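Local coordinates for protein mevalonate diphosphate decarboxylase (Legionella pneumophila, PDB 3LTO) that probably decarboxylates mevalonate diphosphate in an ATP-dependent reaction of isoprenoid biosynthesis, at residues K197-S202 with H243-T248; H178-I183 with G285-L290; D28-S33 with R211-L216; A12-M17 with W236-D241. One frame throughout, in Å; residues are numbered along the deposited sequence.

Contact 1: residues K197-S202 with H243-T248; sequences KLVKTS and HQLFKT
The hydroxyl OG1 of T248 is gripped from two sides: it accepts a hydrogen bond from S202 OG at 2.7 Å and passes its own proton back to Q244 O, the carbonyl four residues earlier, at 2.8 Å. T248 OG1 reaches that carbonyl because chi1 of 56° tucks it between the backbone N and the carbonyl carbon. S202 turns the other way, with OG opposite its backbone N (chi1 172°), which carries the hydroxyl across the gap; the same OG also takes the N-H of F204. Beside the polar chain lies an apolar patch. V199 sends CG1 between two residues of the helix, 3.6 Å from L245 CB and 3.3 Å from F246 CD1, and it approaches the phenyl ring obliquely. Beta-branched V199 suits the spot, being compact and rigid, while L245 lays its branch against S202, L245 CD1 standing 3.8 Å from S202 OG. F253 and Y255 pack further round the F246 ring. A Thr hydroxyl returning to the i-4 carbonyl is common in helices; here it joins the C-terminal part of helix 228-247 to the 3-10 turn 199-201 and S202 that follow helix 192-198.

Contact 2: residues H178-I183 with G285-L290; sequences HQVIVI and GPNVHL
I181 and V288 form the tight part of this antiparallel pairing, a hydrogen-bonded pair: I181 N donates to V288 O at 2.7 Å, and V288 N returns to I181 O at 3.0 Å. Q179 and L290 repeat the pattern, with L290 N to Q179 O at 2.7 Å and 169°. The aliphatic side chains of I181, V288 and L290 share one face, I181 CD1 meeting L290 CD1 at 4.2 Å; beta-branched I181 and V288 suit such an extended chain. Past the ladder N287 takes over from the backbone: its OD1 accepts I183 N at 3.2 Å, a water lies within bonding distance of both OD1 and I183 O, and ND2 binds S105 O. The opposite face, that of V180 and H289, is looser, and both H289 and H178 are partly exposed. The two histidines lie rim to rim with planes only 6° apart, H178 CE1 standing 3.0 Å from H289 ND1, while H178 ND1 makes a weak bond to L290 O. V180 CG1 sits over the H289 face, a CH-pi contact. The pair occupies the middle of a four-stranded sheet, with strand 279-281 beyond H289 and strand 313-314 beyond V180, and helix 258-274 packs through T260, I263 and I267 on the face of I181, V288 and L290.

Contact 3: residues D28-S33 with R211-L216; sequences DNSSLS and RAEANL
At the seam between the N-terminal domain and helix 208-224 of the C-terminal domain, the carboxylate of E213 receives the backbone N-H of S30. The bond from S30 N to E213 OE2 is 2.8 Å long and almost straight at 171°, and it meets the oxygen nearly along its C-O axis. Glutamate has the length for this: bent at chi2 (-63°), the chain of E213 brings OE2 to 3.4 Å from N29 CB. N29 sets its amide against the methyl of A212, N29 CG to A212 CB 3.6 Å; alanine is small enough to let the loop come this near. The amide is held by its polar atoms, since N29 ND2 donates to S30 O at 2.7 Å and also to K15 O, while OD1 pairs with S209 OG. One turn on, L216 lays CD2 against S30 CB at 3.5 Å and CD1 near L32 CB, giving the entering strand 31-47 an apolar footing. S30 OG bonds to T162 OG1 and to G310 O of the second subunit, whose G310 also packs on E213 and L216. Buried serine and asparagine thus join a partly exposed glutamate, a side-chain carboxylate capturing a loop N-H, typical of polar contacts at domain boundaries, here beside the dimer interface.

Contact 4: residues A12-M17 with W236-D241; sequences ALIKYM and WHEFLD. With SO4 (sulfate ion), chain C; SO4 (sulfate ion), chain D.
Hydrogen bonding dominates between K15 and E238: K15 N donates to E238 OE2 at 2.6 Å and 166°, and E238 OE2 accepts through its anti lone pair. E238 gets there by setting CG opposite its backbone N (chi1 172°) and bending at chi2, which also drives E238 CG to 3.1 Å from L13 O. In charge pairing, R208 NH2 makes a salt bridge to OE2 that would probably favour the ionised form; the neutral N215 ND2 gives OE1 a hydrogen bond. Packing is slighter: I14 CG2 lies across OE2, and the aliphatic part of K15 passes F239, K15 CE to F239 CB 4.2 Å, before its amine pairs with D283 in a salt bridge. L13 and I14 both face L32, a classic beta bulge. Further on, two N-H groups point to one anion: Y16 N binds O1 of a sulfate at 2.7 Å and M17 N, of a selenomethionine, its O4 at 2.8 Å, with R152 and S149 also bonded to it. Y16 OH holds a second sulfate, O1 at 2.6 Å in the ring plane, shared with R144, G148 and K20. Such anion-binding loops fit the substrate cleft of the GHMP family; the sulfates, probably from the crystallisation liquor, may mimic anionic groups of the substrate.

In the fold
From the N terminus, strand 2-12 leads into 12-17, whose partner 236-241 closes the long loop of contact 4. Contact 3 opens and closes within that loop, and the two touch: L13 pairs with L32, and R211 makes a salt bridge to D241. Both tie the N-terminal domain to the consecutive helices 208-224 and 228-247. Contact 2 starts at 178-183 and ends at 285-290, crossing contacts 3 and 4 while building the sheet of the C-terminal domain. Contact 1 falls wholly within contact 2's span but crosses the other two; it joins helix 228-247, also used by contact 4, to the turn after helix 192-198, and L245 meets M17 between them.

Contact 1: residues K197-S202 with H243-T248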
loop_
_atom_site.group_PDB
_atom_site.type_symbol
_atom_site.label_atom_id
_atom_site.label_comp_id
_atom_site.label_asym_id
_atom_site.label_seq_id
_atom_site.Cartn_x
_atom_site.Cartn_y
_atom_site.Cartn_z
ATOM N N LYS A 197 -5.333 -10.079 20.216
ATOM C CA LYS A 197 -5.742 -8.938 21.024
ATOM C C LYS A 197 -4.991 -8.939 22.355
ATOM O O LYS A 197 -4.449 -7.920 22.781
ATOM C CB LYS A 197 -7.243 -8.998 21.321
ATOM C CG LYS A 197 -8.172 -8.873 20.120
ATOM C CD LYS A 197 -8.138 -7.470 19.513
ATOM C CE LYS A 197 -9.456 -7.136 18.799
ATOM N NZ LYS A 197 -9.843 -8.137 17.757
ATOM N N LEU A 198 -4.955 -10.095 23.007
ATOM C CA LEU A 198 -4.306 -10.218 24.306
ATOM C C LEU A 198 -2.830 -9.840 24.344
ATOM O O LEU A 198 -2.356 -9.289 25.339
ATOM C CB LEU A 198 -4.487 -11.640 24.842
ATOM C CG LEU A 198 -5.938 -12.061 25.087
ATOM C CD1 LEU A 198 -5.993 -13.519 25.517
ATOM C CD2 LEU A 198 -6.553 -11.169 26.152
ATOM N N VAL A 199 -2.108 -10.116 23.265
ATOM C CA VAL A 199 -0.680 -9.822 23.221
ATOM C C VAL A 199 -0.296 -8.351 23.333
ATOM O O VAL A 199 0.885 -8.033 23.458
ATOM C CB VAL A 199 -0.024 -10.411 21.948
ATOM C CG1 VAL A 199 0.021 -11.921 22.047
ATOM C CG2 VAL A 199 -0.800 -9.988 20.716
ATOM N N LYS A 200 -1.278 -7.457 23.289
ATOM C CA LYS A 200 -0.994 -6.028 23.399
ATOM C C LYS A 200 -0.395 -5.690 24.765
ATOM O O LYS A 200 0.331 -4.703 24.904
ATOM C CB LYS A 200 -2.269 -5.199 23.183
ATOM C CG LYS A 200 -2.569 -4.858 21.728
ATOM C CD LYS A 200 -3.657 -5.733 21.122
ATOM C CE LYS A 200 -3.980 -5.293 19.688
ATOM N NZ LYS A 200 -5.048 -6.107 19.016
ATOM N N THR A 201 -0.691 -6.520 25.763
ATOM C CA THR A 201 -0.191 -6.309 27.115
ATOM C C THR A 201 1.231 -6.826 27.351
ATOM O O THR A 201 1.839 -6.549 28.388
ATOM C CB THR A 201 -1.131 -6.947 28.151
ATOM O OG1 THR A 201 -2.407 -6.299 28.090
ATOM C CG2 THR A 201 -0.574 -6.777 29.554
ATOM N N SER A 202 1.767 -7.584 26.406
ATOM C CA SER A 202 3.124 -8.077 26.571
ATOM C C SER A 202 4.089 -6.905 26.454
ATOM O O SER A 202 3.871 -5.990 25.655
ATOM C CB SER A 202 3.463 -9.106 25.500
ATOM O OG SER A 202 4.838 -9.431 25.570
ATOM N N HIS A 243 4.959 -16.566 20.233
ATOM C CA HIS A 243 4.454 -17.330 21.363
ATOM C C HIS A 243 4.901 -16.786 22.708
ATOM O O HIS A 243 4.174 -16.901 23.677
ATOM C CB HIS A 243 4.802 -18.818 21.206
ATOM C CG HIS A 243 3.897 -19.526 20.243
ATOM N ND1 HIS A 243 2.835 -20.302 20.654
ATOM C CD2 HIS A 243 3.833 -19.489 18.892
ATOM C CE1 HIS A 243 2.154 -20.710 19.599
ATOM N NE2 HIS A 243 2.738 -20.228 18.516
ATOM N N GLN A 244 6.077 -16.176 22.769
ATOM C CA GLN A 244 6.524 -15.595 24.028
ATOM C C GLN A 244 5.564 -14.459 24.387
ATOM O O GLN A 244 5.341 -14.172 25.563
ATOM C CB GLN A 244 7.952 -15.047 23.914
ATOM C CG GLN A 244 8.370 -14.227 25.129
ATOM C CD GLN A 244 9.862 -13.937 25.181
ATOM O OE1 GLN A 244 10.564 -14.404 26.085
ATOM N NE2 GLN A 244 10.356 -13.166 24.210
ATOM N N LEU A 245 4.999 -13.818 23.367
ATOM C CA LEU A 245 4.051 -12.725 23.582
ATOM C C LEU A 245 2.839 -13.224 24.361
ATOM O O LEU A 245 2.367 -12.563 25.278
ATOM C CB LEU A 245 3.595 -12.144 22.242
ATOM C CG LEU A 245 4.133 -10.796 21.747
ATOM C CD1 LEU A 245 5.616 -10.646 22.016
ATOM C CD2 LEU A 245 3.828 -10.685 20.254
ATOM N N PHE A 246 2.341 -14.400 23.996
ATOM C CA PHE A 246 1.182 -14.955 24.681
ATOM C C PHE A 246 1.452 -15.182 26.176
ATOM O O PHE A 246 0.634 -14.829 27.025
ATOM C CB PHE A 246 0.750 -16.289 24.043
ATOM C CG PHE A 246 0.603 -16.246 22.538
ATOM C CD1 PHE A 246 -0.012 -15.176 21.909
ATOM C CD2 PHE A 246 1.053 -17.312 21.754
ATOM C CE1 PHE A 246 -0.181 -15.160 20.516
ATOM C CE2 PHE A 246 0.892 -17.309 20.368
ATOM C CZ PHE A 246 0.269 -16.226 19.744
ATOM N N LYS A 247 2.603 -15.756 26.504
ATOM C CA LYS A 247 2.904 -16.037 27.905
ATOM C C LYS A 247 3.473 -14.885 28.723
ATOM O O LYS A 247 3.729 -15.043 29.921
ATOM C CB LYS A 247 3.835 -17.251 28.018
ATOM C CG LYS A 247 5.263 -17.011 27.575
ATOM C CD LYS A 247 6.120 -18.253 27.799
ATOM C CE LYS A 247 7.594 -17.980 27.536
ATOM N NZ LYS A 247 8.396 -19.229 27.578
ATOM N N THR A 248 3.682 -13.729 28.102
ATOM C CA THR A 248 4.196 -12.583 28.854
ATOM C C THR A 248 3.187 -11.434 28.900
ATOM O O THR A 248 3.538 -10.314 29.252
ATOM C CB THR A 248 5.528 -12.053 28.275
ATOM O OG1 THR A 248 5.353 -11.730 26.897
ATOM C CG2 THR A 248 6.629 -13.094 28.404
#

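Contact 2: residues H178-I183 with G285-L290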
loop_
_atom_site.group_PDB
_atom_site.type_symbol
_atom_site.label_atom_id
_atom_site.label_comp_id
_atom_site.label_asym_id
_atom_site.label_seq_id
_atom_site.Cartn_x
_atom_site.Cartn_y
_atom_site.Cartn_z
ATOM N N HIS A 178 4.740 -30.390 3.092
ATOM C CA HIS A 178 4.180 -29.786 4.302
ATOM C C HIS A 178 3.509 -30.798 5.225
ATOM O O HIS A 178 2.553 -31.469 4.832
ATOM C CB HIS A 178 3.178 -28.689 3.906
ATOM C CG HIS A 178 2.300 -28.218 5.030
ATOM N ND1 HIS A 178 2.797 -27.716 6.212
ATOM C CD2 HIS A 178 0.951 -28.124 5.123
ATOM C CE1 HIS A 178 1.796 -27.331 6.984
ATOM N NE2 HIS A 178 0.665 -27.567 6.344
ATOM N N GLN A 179 4.017 -30.905 6.451
ATOM C CA GLN A 179 3.457 -31.815 7.449
ATOM C C GLN A 179 3.080 -31.038 8.707
ATOM O O GLN A 179 3.743 -30.064 9.074
ATOM C CB GLN A 179 4.461 -32.909 7.825
ATOM C CG GLN A 179 4.954 -33.738 6.659
ATOM C CD GLN A 179 5.951 -34.803 7.089
ATOM O OE1 GLN A 179 6.812 -34.560 7.936
ATOM N NE2 GLN A 179 5.845 -35.985 6.496
ATOM N N VAL A 180 2.016 -31.486 9.367
ATOM C CA VAL A 180 1.539 -30.849 10.584
ATOM C C VAL A 180 1.460 -31.834 11.746
ATOM O O VAL A 180 0.778 -32.860 11.664
ATOM C CB VAL A 180 0.134 -30.240 10.387
ATOM C CG1 VAL A 180 -0.242 -29.409 11.602
ATOM C CG2 VAL A 180 0.101 -29.401 9.120
ATOM N N ILE A 181 2.171 -31.525 12.822
ATOM C CA ILE A 181 2.134 -32.365 14.004
ATOM C C ILE A 181 0.967 -31.837 14.819
ATOM O O ILE A 181 1.027 -30.746 15.386
ATOM C CB ILE A 181 3.430 -32.250 14.814
ATOM C CG1 ILE A 181 4.593 -32.797 13.985
ATOM C CG2 ILE A 181 3.289 -33.008 16.134
ATOM C CD1 ILE A 181 5.954 -32.350 14.464
ATOM N N VAL A 182 -0.107 -32.612 14.848
ATOM C CA VAL A 182 -1.314 -32.222 15.556
ATOM C C VAL A 182 -1.223 -32.474 17.046
ATOM O O VAL A 182 -1.147 -33.616 17.483
ATOM C CB VAL A 182 -2.528 -32.986 15.017
ATOM C CG1 VAL A 182 -3.802 -32.483 15.680
ATOM C CG2 VAL A 182 -2.590 -32.845 13.510
ATOM N N ILE A 183 -1.228 -31.396 17.822
ATOM C CA ILE A 183 -1.180 -31.495 19.269
ATOM C C ILE A 183 -2.553 -31.064 19.775
ATOM O O ILE A 183 -2.948 -29.910 19.614
ATOM C CB ILE A 183 -0.072 -30.592 19.843
ATOM C CG1 ILE A 183 1.294 -31.134 19.411
ATOM C CG2 ILE A 183 -0.178 -30.531 21.351
ATOM C CD1 ILE A 183 2.467 -30.311 19.880
ATOM N N GLY A 285 -1.751 -21.264 17.800
ATOM C CA GLY A 285 -2.423 -22.533 17.992
ATOM C C GLY A 285 -1.438 -23.579 18.473
ATOM O O GLY A 285 -0.244 -23.305 18.510
ATOM N N PRO A 286 -1.901 -24.791 18.830
ATOM C CA PRO A 286 -1.063 -25.894 19.322
ATOM C C PRO A 286 -0.269 -26.711 18.296
ATOM O O PRO A 286 0.773 -27.275 18.632
ATOM C CB PRO A 286 -2.067 -26.768 20.055
ATOM C CG PRO A 286 -3.268 -26.664 19.153
ATOM C CD PRO A 286 -3.327 -25.162 18.889
ATOM N N ASN A 287 -0.757 -26.789 17.061
ATOM C CA ASN A 287 -0.081 -27.577 16.030
ATOM C C ASN A 287 1.306 -27.059 15.657
ATOM O O ASN A 287 1.593 -25.873 15.774
ATOM C CB ASN A 287 -0.939 -27.652 14.756
ATOM C CG ASN A 287 -2.263 -28.381 14.970
ATOM O OD1 ASN A 287 -2.406 -29.197 15.885
ATOM N ND2 ASN A 287 -3.231 -28.100 14.104
ATOM N N VAL A 288 2.164 -27.962 15.200
ATOM C CA VAL A 288 3.506 -27.589 14.784
ATOM C C VAL A 288 3.649 -27.933 13.308
ATOM O O VAL A 288 3.403 -29.070 12.905
ATOM C CB VAL A 288 4.587 -28.341 15.596
ATOM C CG1 VAL A 288 5.966 -28.033 15.034
ATOM C CG2 VAL A 288 4.521 -27.924 17.066
ATOM N N HIS A 289 4.045 -26.945 12.511
ATOM C CA HIS A 289 4.202 -27.133 11.077
ATOM C C HIS A 289 5.627 -27.404 10.631
ATOM O O HIS A 289 6.580 -26.735 11.042
ATOM C CB HIS A 289 3.673 -25.912 10.318
ATOM C CG HIS A 289 2.213 -25.662 10.528
ATOM N ND1 HIS A 289 1.268 -25.911 9.557
ATOM C CD2 HIS A 289 1.531 -25.238 11.617
ATOM C CE1 HIS A 289 0.065 -25.656 10.041
ATOM N NE2 HIS A 289 0.198 -25.247 11.289
ATOM N N LEU A 290 5.754 -28.404 9.774
ATOM C CA LEU A 290 7.032 -28.776 9.211
ATOM C C LEU A 290 6.987 -28.482 7.714
ATOM O O LEU A 290 5.970 -28.706 7.061
ATOM C CB LEU A 290 7.303 -30.267 9.419
ATOM C CG LEU A 290 7.320 -30.853 10.834
ATOM C CD1 LEU A 290 7.820 -32.293 10.756
ATOM C CD2 LEU A 290 8.239 -30.022 11.740
HETATM O O HOH W 1 -4.853 -29.432 17.263
#

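Contact 3: residues D28-S33 with R211-L216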
loop_
_atom_site.group_PDB
_atom_site.type_symbol
_atom_site.label_atom_id
_atom_site.label_comp_id
_atom_site.label_asym_id
_atom_site.label_seq_id
_atom_site.Cartn_x
_atom_site.Cartn_y
_atom_site.Cartn_z
ATOM N N ASP A 28 1.328 -3.440 10.690
ATOM C CA ASP A 28 2.476 -2.789 11.308
ATOM C C ASP A 28 3.767 -3.328 10.726
ATOM O O ASP A 28 4.790 -2.641 10.698
ATOM C CB ASP A 28 2.433 -2.967 12.824
ATOM C CG ASP A 28 1.478 -1.989 13.494
ATOM O OD1 ASP A 28 0.606 -1.418 12.800
ATOM O OD2 ASP A 28 1.588 -1.796 14.719
ATOM N N ASN A 29 3.728 -4.568 10.258
ATOM C CA ASN A 29 4.905 -5.125 9.626
ATOM C C ASN A 29 4.490 -6.035 8.496
ATOM O O ASN A 29 3.353 -6.491 8.434
ATOM C CB ASN A 29 5.813 -5.865 10.628
ATOM C CG ASN A 29 5.118 -7.011 11.337
ATOM O OD1 ASN A 29 4.683 -6.872 12.484
ATOM N ND2 ASN A 29 5.013 -8.153 10.662
ATOM N N SER A 30 5.413 -6.261 7.575
ATOM C CA SER A 30 5.142 -7.120 6.447
ATOM C C SER A 30 5.016 -8.555 6.931
ATOM O O SER A 30 5.364 -8.879 8.077
ATOM C CB SER A 30 6.279 -7.023 5.430
ATOM O OG SER A 30 6.396 -5.706 4.930
ATOM N N SER A 31 4.513 -9.408 6.046
ATOM C CA SER A 31 4.358 -10.823 6.340
ATOM C C SER A 31 4.672 -11.630 5.083
ATOM O O SER A 31 4.443 -11.167 3.962
ATOM C CB SER A 31 2.939 -11.118 6.844
ATOM O OG SER A 31 1.942 -10.721 5.911
ATOM N N LEU A 32 5.222 -12.825 5.279
ATOM C CA LEU A 32 5.593 -13.723 4.186
ATOM C C LEU A 32 5.045 -15.126 4.458
ATOM O O LEU A 32 5.289 -15.695 5.528
ATOM C CB LEU A 32 7.117 -13.799 4.063
ATOM C CG LEU A 32 7.660 -14.795 3.042
ATOM C CD1 LEU A 32 7.598 -14.193 1.656
ATOM C CD2 LEU A 32 9.084 -15.142 3.383
ATOM N N SER A 33 4.325 -15.692 3.493
ATOM C CA SER A 33 3.758 -17.015 3.688
ATOM C C SER A 33 3.886 -17.932 2.480
ATOM O O SER A 33 4.093 -17.479 1.353
ATOM C CB SER A 33 2.281 -16.894 4.074
ATOM O OG SER A 33 1.544 -16.262 3.039
ATOM N N ARG A 211 11.305 -6.379 15.186
ATOM C CA ARG A 211 11.943 -7.689 15.093
ATOM C C ARG A 211 11.489 -8.450 13.841
ATOM O O ARG A 211 12.298 -9.097 13.167
ATOM C CB ARG A 211 11.638 -8.524 16.344
ATOM C CG ARG A 211 12.243 -7.969 17.629
ATOM C CD ARG A 211 12.208 -9.005 18.752
ATOM N NE ARG A 211 10.846 -9.344 19.162
ATOM C CZ ARG A 211 10.048 -8.542 19.861
ATOM N NH1 ARG A 211 10.477 -7.348 20.231
ATOM N NH2 ARG A 211 8.827 -8.941 20.202
ATOM N N ALA A 212 10.195 -8.367 13.534
ATOM C CA ALA A 212 9.633 -9.045 12.369
ATOM C C ALA A 212 10.266 -8.542 11.073
ATOM O O ALA A 212 10.542 -9.326 10.160
ATOM C CB ALA A 212 8.120 -8.839 12.318
ATOM N N GLU A 213 10.475 -7.231 10.987
ATOM C CA GLU A 213 11.079 -6.638 9.797
ATOM C C GLU A 213 12.535 -7.069 9.712
ATOM O O GLU A 213 13.033 -7.391 8.633
ATOM C CB GLU A 213 10.992 -5.109 9.848
ATOM C CG GLU A 213 9.598 -4.529 9.607
ATOM C CD GLU A 213 9.058 -4.828 8.209
ATOM O OE1 GLU A 213 9.864 -4.909 7.258
ATOM O OE2 GLU A 213 7.825 -4.963 8.056
ATOM N N ALA A 214 13.212 -7.079 10.858
ATOM C CA ALA A 214 14.612 -7.483 10.908
ATOM C C ALA A 214 14.742 -8.954 10.506
ATOM O O ALA A 214 15.704 -9.341 9.845
ATOM C CB ALA A 214 15.181 -7.268 12.320
ATOM N N ASN A 215 13.773 -9.771 10.910
ATOM C CA ASN A 215 13.803 -11.188 10.570
ATOM C C ASN A 215 13.487 -11.405 9.101
ATOM O O ASN A 215 14.017 -12.322 8.475
ATOM C CB ASN A 215 12.809 -11.975 11.421
ATOM C CG ASN A 215 13.204 -12.019 12.877
ATOM O OD1 ASN A 215 14.391 -12.009 13.206
ATOM N ND2 ASN A 215 12.214 -12.088 13.761
ATOM N N LEU A 216 12.615 -10.559 8.559
ATOM C CA LEU A 216 12.227 -10.648 7.157
ATOM C C LEU A 216 13.420 -10.364 6.252
ATOM O O LEU A 216 13.629 -11.046 5.249
ATOM C CB LEU A 216 11.105 -9.654 6.858
ATOM C CG LEU A 216 10.648 -9.537 5.399
ATOM C CD1 LEU A 216 10.283 -10.919 4.837
ATOM C CD2 LEU A 216 9.447 -8.583 5.323
#

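Contact 4: residues A12-M17 with W236-D241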
loop_
_atom_site.group_PDB
_atom_site.type_symbol
_atom_site.label_atom_id
_atom_site.label_comp_id
_atom_site.label_asym_id
_atom_site.label_seq_id
_atom_site.Cartn_x
_atom_site.Cartn_y
_atom_site.Cartn_z
ATOM N N ALA A 12 2.411 -18.589 7.237
ATOM C CA ALA A 12 3.378 -17.511 7.361
ATOM C C ALA A 12 4.694 -17.871 8.050
ATOM O O ALA A 12 4.705 -18.493 9.112
ATOM C CB ALA A 12 2.721 -16.331 8.083
ATOM N N LEU A 13 5.800 -17.484 7.418
ATOM C CA LEU A 13 7.143 -17.689 7.963
ATOM C C LEU A 13 7.453 -16.447 8.822
ATOM O O LEU A 13 8.102 -16.546 9.870
ATOM C CB LEU A 13 8.162 -17.846 6.825
ATOM C CG LEU A 13 8.329 -19.259 6.241
ATOM C CD1 LEU A 13 6.975 -19.871 5.973
ATOM C CD2 LEU A 13 9.155 -19.214 4.967
ATOM N N ILE A 14 6.989 -15.284 8.355
ATOM C CA ILE A 14 7.118 -14.012 9.080
ATOM C C ILE A 14 5.647 -13.679 9.386
ATOM O O ILE A 14 4.818 -13.611 8.475
ATOM C CB ILE A 14 7.742 -12.902 8.205
ATOM C CG1 ILE A 14 9.153 -13.311 7.764
ATOM C CG2 ILE A 14 7.799 -11.594 8.992
ATOM C CD1 ILE A 14 10.155 -13.438 8.911
ATOM N N LYS A 15 5.324 -13.472 10.658
ATOM C CA LYS A 15 3.936 -13.246 11.068
ATOM C C LYS A 15 3.345 -11.841 10.999
ATOM O O LYS A 15 3.959 -10.872 11.423
ATOM C CB LYS A 15 3.730 -13.743 12.507
ATOM C CG LYS A 15 4.388 -15.074 12.864
ATOM C CD LYS A 15 3.790 -16.230 12.097
ATOM C CE LYS A 15 4.379 -17.554 12.564
ATOM N NZ LYS A 15 3.845 -18.712 11.783
ATOM N N TYR A 16 2.124 -11.760 10.481
ATOM C CA TYR A 16 1.377 -10.513 10.416
ATOM C C TYR A 16 0.827 -10.346 11.829
ATOM O O TYR A 16 0.983 -9.306 12.454
ATOM C CB TYR A 16 0.233 -10.637 9.408
ATOM C CG TYR A 16 -0.924 -9.695 9.664
ATOM C CD1 TYR A 16 -0.719 -8.325 9.853
ATOM C CD2 TYR A 16 -2.230 -10.178 9.711
ATOM C CE1 TYR A 16 -1.792 -7.467 10.084
ATOM C CE2 TYR A 16 -3.302 -9.335 9.936
ATOM C CZ TYR A 16 -3.083 -7.982 10.126
ATOM O OH TYR A 16 -4.159 -7.169 10.387
HETATM N N MSE A 17 0.174 -11.396 12.313
HETATM C CA MSE A 17 -0.375 -11.449 13.666
HETATM C C MSE A 17 -1.516 -10.485 13.989
HETATM O O MSE A 17 -1.834 -10.259 15.155
HETATM C CB MSE A 17 0.752 -11.246 14.684
HETATM C CG MSE A 17 0.478 -11.873 16.031
HETATM SE SE MSE A 17 1.847 -11.424 17.329
HETATM C CE MSE A 17 3.371 -11.728 16.214
ATOM N N TRP A 236 12.388 -20.150 13.231
ATOM C CA TRP A 236 12.318 -20.680 14.587
ATOM C C TRP A 236 12.199 -19.500 15.550
ATOM O O TRP A 236 11.304 -19.448 16.398
ATOM C CB TRP A 236 13.590 -21.488 14.872
ATOM C CG TRP A 236 13.627 -22.254 16.171
ATOM C CD1 TRP A 236 14.163 -21.837 17.358
ATOM C CD2 TRP A 236 13.181 -23.602 16.385
ATOM N NE1 TRP A 236 14.086 -22.842 18.292
ATOM C CE2 TRP A 236 13.487 -23.936 17.721
ATOM C CE3 TRP A 236 12.551 -24.558 15.573
ATOM C CZ2 TRP A 236 13.188 -25.189 18.269
ATOM C CZ3 TRP A 236 12.254 -25.805 16.116
ATOM C CH2 TRP A 236 12.575 -26.110 17.454
ATOM N N HIS A 237 13.112 -18.546 15.398
ATOM C CA HIS A 237 13.128 -17.356 16.236
ATOM C C HIS A 237 11.825 -16.583 16.090
ATOM O O HIS A 237 11.265 -16.102 17.075
ATOM C CB HIS A 237 14.322 -16.472 15.853
ATOM C CG HIS A 237 15.652 -17.084 16.171
ATOM N ND1 HIS A 237 16.825 -16.668 15.580
ATOM C CD2 HIS A 237 15.993 -18.080 17.024
ATOM C CE1 HIS A 237 17.831 -17.384 16.053
ATOM N NE2 HIS A 237 17.353 -18.247 16.931
ATOM N N GLU A 238 11.336 -16.484 14.858
ATOM C CA GLU A 238 10.100 -15.768 14.578
ATOM C C GLU A 238 8.860 -16.314 15.312
ATOM O O GLU A 238 8.178 -15.557 16.008
ATOM C CB GLU A 238 9.860 -15.738 13.063
ATOM C CG GLU A 238 8.500 -15.188 12.629
ATOM C CD GLU A 238 8.385 -13.670 12.722
ATOM O OE1 GLU A 238 9.318 -13.010 13.227
ATOM O OE2 GLU A 238 7.346 -13.137 12.281
ATOM N N PHE A 239 8.564 -17.609 15.191
ATOM C CA PHE A 239 7.372 -18.121 15.865
ATOM C C PHE A 239 7.513 -18.171 17.385
ATOM O O PHE A 239 6.537 -17.992 18.114
ATOM C CB PHE A 239 6.943 -19.489 15.288
ATOM C CG PHE A 239 7.674 -20.680 15.857
ATOM C CD1 PHE A 239 7.262 -21.275 17.046
ATOM C CD2 PHE A 239 8.743 -21.241 15.167
ATOM C CE1 PHE A 239 7.900 -22.414 17.540
ATOM C CE2 PHE A 239 9.391 -22.377 15.650
ATOM C CZ PHE A 239 8.967 -22.967 16.841
ATOM N N LEU A 240 8.726 -18.387 17.874
ATOM C CA LEU A 240 8.934 -18.416 19.317
ATOM C C LEU A 240 8.722 -17.009 19.884
ATOM O O LEU A 240 8.232 -16.843 21.004
ATOM C CB LEU A 240 10.333 -18.941 19.655
ATOM C CG LEU A 240 10.507 -20.450 19.432
ATOM C CD1 LEU A 240 11.929 -20.886 19.777
ATOM C CD2 LEU A 240 9.506 -21.198 20.295
ATOM N N ASP A 241 9.063 -16.001 19.091
ATOM C CA ASP A 241 8.887 -14.605 19.486
ATOM C C ASP A 241 7.408 -14.396 19.763
ATOM O O ASP A 241 7.006 -13.985 20.854
ATOM C CB ASP A 241 9.318 -13.685 18.343
ATOM C CG ASP A 241 9.229 -12.208 18.703
ATOM O OD1 ASP A 241 8.644 -11.860 19.749
ATOM O OD2 ASP A 241 9.745 -11.387 17.927
HETATM S S SO4 C . -0.297 -14.626 10.225
HETATM O O1 SO4 C . 0.860 -14.000 9.563
HETATM O O2 SO4 C . -1.336 -14.852 9.216
HETATM O O3 SO4 C . 0.129 -15.903 10.815
HETATM O O4 SO4 C . -0.840 -13.767 11.284
HETATM S S SO4 D . -7.317 -8.870 10.936
HETATM O O1 SO4 D . -6.659 -7.914 10.035
HETATM O O2 SO4 D . -8.084 -9.854 10.157
HETATM O O3 SO4 D . -6.295 -9.571 11.732
HETATM O O4 SO4 D . -8.224 -8.146 11.844
#